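Local coordinates for protein dihydrodipicolinate synthase (Bacteroides thetaiotaomicron, PDB 4XKY) that probably catalyses a Schiff-base aldol-type reaction of pyruvate, as the DapA-family dihydrodipicolinate synthases and N-acetylneuraminate lyases do, at residues G211-P216 and K260-A265; L266-I271 and K290-L295. All coordinates share one frame; numbering follows the deposited sequence.

Interaction 1. Residues G211-P216 and K260-A265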
# COMPACT_ATOMS: atom_id res chain seq x y z
N GLY A 211 16.54 -21.66 -4.99
CA GLY A 211 17.96 -21.93 -4.95
C GLY A 211 18.26 -23.39 -5.21
O GLY A 211 19.39 -23.76 -5.57
N ALA A 212 17.25 -24.25 -5.05
CA ALA A 212 17.46 -25.68 -5.30
C ALA A 212 17.66 -25.96 -6.79
O ALA A 212 18.17 -27.02 -7.16
CB ALA A 212 16.33 -26.52 -4.72
N ASN A 213 17.26 -25.03 -7.66
CA ASN A 213 17.64 -25.14 -9.08
C ASN A 213 19.18 -25.29 -9.21
O ASN A 213 19.66 -26.03 -10.05
CB ASN A 213 17.17 -23.92 -9.89
CG ASN A 213 15.65 -23.95 -10.23
OD1 ASN A 213 15.25 -24.52 -11.23
ND2 ASN A 213 14.85 -23.27 -9.44
N MET A 214 19.95 -24.56 -8.40
CA MET A 214 21.41 -24.52 -8.54
C MET A 214 22.06 -25.65 -7.73
O MET A 214 22.92 -26.34 -8.25
CB MET A 214 22.01 -23.20 -8.02
CG MET A 214 21.57 -21.91 -8.71
SD MET A 214 22.31 -20.44 -7.94
CE MET A 214 21.37 -20.26 -6.43
N PHE A 215 21.62 -25.81 -6.48
CA PHE A 215 22.28 -26.67 -5.48
C PHE A 215 21.25 -27.52 -4.76
O PHE A 215 20.97 -27.28 -3.59
CB PHE A 215 23.06 -25.83 -4.44
CG PHE A 215 24.01 -24.84 -5.06
CD1 PHE A 215 25.06 -25.28 -5.84
CD2 PHE A 215 23.85 -23.48 -4.85
CE1 PHE A 215 25.93 -24.38 -6.43
CE2 PHE A 215 24.69 -22.57 -5.44
CZ PHE A 215 25.74 -23.03 -6.22
N PRO A 216 20.65 -28.50 -5.45
CA PRO A 216 19.57 -29.28 -4.83
C PRO A 216 20.04 -29.99 -3.56
O PRO A 216 19.31 -30.05 -2.57
CB PRO A 216 19.19 -30.30 -5.90
CG PRO A 216 20.25 -30.20 -6.95
CD PRO A 216 20.81 -28.82 -6.88
N LYS A 260 17.28 -12.91 -12.34
CA LYS A 260 18.43 -12.70 -13.18
C LYS A 260 19.67 -13.40 -12.63
O LYS A 260 20.45 -13.93 -13.38
CB LYS A 260 18.69 -11.21 -13.36
CG LYS A 260 17.67 -10.59 -14.27
CD LYS A 260 17.39 -9.13 -13.98
CE LYS A 260 18.14 -8.18 -14.86
NZ LYS A 260 17.24 -7.03 -15.14
N GLY A 261 19.85 -13.32 -11.32
CA GLY A 261 20.97 -13.94 -10.67
C GLY A 261 20.91 -15.44 -10.72
O GLY A 261 21.91 -16.10 -11.08
N LEU A 262 19.77 -16.00 -10.34
CA LEU A 262 19.55 -17.43 -10.44
C LEU A 262 19.83 -17.95 -11.84
O LEU A 262 20.59 -18.88 -12.03
CB LEU A 262 18.10 -17.76 -10.11
CG LEU A 262 17.73 -19.21 -9.91
CD1 LEU A 262 18.52 -19.77 -8.76
CD2 LEU A 262 16.24 -19.32 -9.62
N LYS A 263 19.23 -17.33 -12.84
CA LYS A 263 19.43 -17.78 -14.21
C LYS A 263 20.89 -17.59 -14.69
O LYS A 263 21.44 -18.44 -15.37
CB LYS A 263 18.42 -17.13 -15.15
CG LYS A 263 17.05 -17.81 -15.16
CD LYS A 263 16.30 -17.41 -16.42
CE LYS A 263 15.13 -18.32 -16.69
NZ LYS A 263 14.38 -17.98 -17.94
N CYS A 264 21.51 -16.47 -14.32
CA CYS A 264 22.92 -16.25 -14.63
C CYS A 264 23.77 -17.40 -14.02
O CYS A 264 24.59 -18.04 -14.72
CB CYS A 264 23.36 -14.90 -14.09
SG CYS A 264 25.03 -14.48 -14.56
N ALA A 265 23.53 -17.67 -12.74
CA ALA A 265 24.26 -18.73 -12.06
C ALA A 265 24.05 -20.08 -12.73
O ALA A 265 25.03 -20.81 -12.89
CB ALA A 265 23.87 -18.83 -10.60

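Interaction 2. Residues L266-I271 and K290-L295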
# COMPACT_ATOMS: atom_id res chain seq x y z
N LEU A 266 22.81 -20.40 -13.10
CA LEU A 266 22.49 -21.66 -13.80
C LEU A 266 23.30 -21.82 -15.10
O LEU A 266 23.78 -22.92 -15.40
CB LEU A 266 20.98 -21.82 -14.06
CG LEU A 266 20.12 -22.05 -12.81
CD1 LEU A 266 18.64 -22.00 -13.14
CD2 LEU A 266 20.40 -23.34 -12.06
N SER A 267 23.47 -20.72 -15.82
CA SER A 267 24.26 -20.70 -17.04
C SER A 267 25.76 -20.91 -16.77
O SER A 267 26.41 -21.71 -17.44
CB SER A 267 24.02 -19.40 -17.80
OG SER A 267 25.05 -19.22 -18.74
N LEU A 268 26.28 -20.20 -15.77
CA LEU A 268 27.67 -20.32 -15.38
C LEU A 268 27.97 -21.72 -14.86
O LEU A 268 29.04 -22.25 -15.07
CB LEU A 268 28.01 -19.29 -14.31
CG LEU A 268 28.19 -17.87 -14.85
CD1 LEU A 268 28.12 -16.90 -13.69
CD2 LEU A 268 29.51 -17.74 -15.59
N LEU A 269 26.98 -22.33 -14.24
CA LEU A 269 27.10 -23.73 -13.82
C LEU A 269 26.97 -24.78 -14.94
O LEU A 269 27.10 -25.96 -14.65
CB LEU A 269 26.10 -24.00 -12.70
CG LEU A 269 26.38 -23.27 -11.40
CD1 LEU A 269 25.14 -23.32 -10.54
CD2 LEU A 269 27.54 -23.88 -10.63
N GLY A 270 26.75 -24.39 -16.20
CA GLY A 270 26.60 -25.37 -17.30
C GLY A 270 25.24 -26.05 -17.38
O GLY A 270 25.06 -27.00 -18.12
N ILE A 271 24.25 -25.58 -16.63
CA ILE A 271 22.95 -26.29 -16.56
C ILE A 271 21.98 -25.85 -17.66
O ILE A 271 21.52 -26.68 -18.44
CB ILE A 271 22.31 -26.15 -15.17
CG1 ILE A 271 23.19 -26.87 -14.13
CG2 ILE A 271 20.89 -26.73 -15.14
CD1 ILE A 271 23.19 -26.23 -12.76
N LYS A 290 30.14 -10.54 -11.75
CA LYS A 290 29.90 -10.51 -10.31
C LYS A 290 29.26 -11.77 -9.82
O LYS A 290 29.53 -12.21 -8.71
CB LYS A 290 28.99 -9.36 -9.94
CG LYS A 290 29.63 -8.00 -10.04
CD LYS A 290 28.74 -6.97 -9.38
CE LYS A 290 28.98 -5.60 -9.97
NZ LYS A 290 30.26 -5.01 -9.50
N ILE A 291 28.34 -12.33 -10.60
CA ILE A 291 27.69 -13.54 -10.17
C ILE A 291 28.74 -14.65 -10.16
O ILE A 291 28.77 -15.42 -9.24
CB ILE A 291 26.48 -13.90 -11.07
CG1 ILE A 291 25.35 -12.87 -10.89
CG2 ILE A 291 25.97 -15.30 -10.74
CD1 ILE A 291 24.52 -13.02 -9.64
N TRP A 292 29.61 -14.74 -11.17
CA TRP A 292 30.66 -15.77 -11.19
C TRP A 292 31.56 -15.68 -9.94
O TRP A 292 31.82 -16.69 -9.26
CB TRP A 292 31.47 -15.68 -12.50
CG TRP A 292 32.64 -16.62 -12.60
CD1 TRP A 292 33.94 -16.27 -12.81
CD2 TRP A 292 32.62 -18.06 -12.55
NE1 TRP A 292 34.73 -17.39 -12.87
CE2 TRP A 292 33.95 -18.51 -12.70
CE3 TRP A 292 31.61 -19.01 -12.36
CZ2 TRP A 292 34.31 -19.88 -12.68
CZ3 TRP A 292 31.96 -20.38 -12.34
CH2 TRP A 292 33.30 -20.79 -12.51
N LYS A 293 32.01 -14.47 -9.61
CA LYS A 293 32.80 -14.21 -8.39
C LYS A 293 32.07 -14.69 -7.15
O LYS A 293 32.65 -15.34 -6.26
CB LYS A 293 33.08 -12.71 -8.26
CG LYS A 293 33.75 -12.27 -6.96
CD LYS A 293 35.12 -12.90 -6.81
CE LYS A 293 35.92 -12.32 -5.65
NZ LYS A 293 37.35 -12.29 -6.03
N ALA A 294 30.80 -14.35 -7.06
CA ALA A 294 29.98 -14.83 -5.96
C ALA A 294 29.95 -16.37 -5.89
O ALA A 294 30.05 -16.95 -4.80
CB ALA A 294 28.56 -14.30 -6.08
N LEU A 295 29.81 -17.02 -7.05
CA LEU A 295 29.74 -18.48 -7.09
C LEU A 295 31.05 -19.08 -6.65
O LEU A 295 31.05 -20.03 -5.88
CB LEU A 295 29.39 -19.02 -8.47
CG LEU A 295 27.93 -19.00 -8.91
CD1 LEU A 295 27.87 -19.38 -10.39
CD2 LEU A 295 27.09 -19.98 -8.09

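Interaction 1. Residues G211-P216 and K260-A265
Met214 lays its outer half slantwise across the branched end of Leu262, on helix 257-268. Its CG and CE each come within 3.7 Å of Leu262 CD1, so that one methyl is gripped by both ends of the thioether. The chain runs extended as far as SD and then bends (chi3 -75°), which turns CE back over that methyl. Farther up the same helix, SD rests on Ala265, 3.5 Å from its CB. Leu262 reaches out from the helix with CG anti to its own N (chi1 -169°); CD1 also approaches Gly211 CA (4.4 Å). Its other methyl, CD2, meets the amide of Asn213, with ND2 4.2 Å away. That ND2 is satisfied by Gly210 O and Pro11 O, so it adds only packing here. An alanine in place of Met214 would probably leave a gap beside Leu262 CD1 and take the sulfur from Ala265 CB. The side chain of Leu262 comes within about 4 Å (nearest atoms) of that of Thr48, a predicted pyruvate-binding residue. The contact thus seats helix 257-268 against the loop leading from barrel strand 206-207 to helix 216-227, with Leu30 of helix 24-36 flanking Asn213.

Interaction 2. Residues L266-I271 and K290-L295
Leu268, on the last turn of helix 257-268, pushes its side chain against helix 285-298. At its base, CB lies 3.9 Å from Leu295 CD1 and 4.1 Å from Trp292 CE3. From CG the two methyls part. CD1 presses on the opposing backbone, 3.6 Å from Trp292 N, and touches the branch methyl of Ile291, whose CG2 is 4.0 Å away. CD2 instead approaches the indole obliquely, with Trp292 CE3 at 4.1 Å. Trp292 carries its CG anti to the backbone N (chi1 176°), which sets the six-membered ring beside Leu268 at the solvent-facing border. Leu295 closes the inner side: its CD1 also meets the next residue along, at 4.3 Å from Leu269 CG. The helix closes at this end in a Schellman motif, in which Gly270 takes a positive phi of 78° and Ile271 N bonds back to Leu266 O (3.0 Å). A hydrogen bond between Ser267 OG and Arg288 NH1 also joins the two helices nearby. Apolar packing of this kind between helices 257-268 and 285-298 belongs to the C-terminal helical region that follows the (beta/alpha)8 barrel in DapA-family enzymes.

In the fold
Helix 257-268 serves both contacts, whose centres lie about 8 Å apart: interaction 1 seats its middle against a loop of the barrel, interaction 2 packs its end on the C-terminal helix 285-298. Every touching residue of interaction 1 is buried, and a thioether, a glycine and an asparagine amide join its aliphatic groups beside a predicted pyruvate-binding residue. Interaction 2 lies farther out, about 21 Å from the chain centre against 13 Å (centre to centre), away from the annotated sites, and sets leucines of one helix end against an isoleucine, a leucine and an exposed indole of the other helix. Both are apolar. Their segments also touch, Phe215 CZ lying 3.8 Å from Leu295 CD2, joining the barrel loop to the last helix.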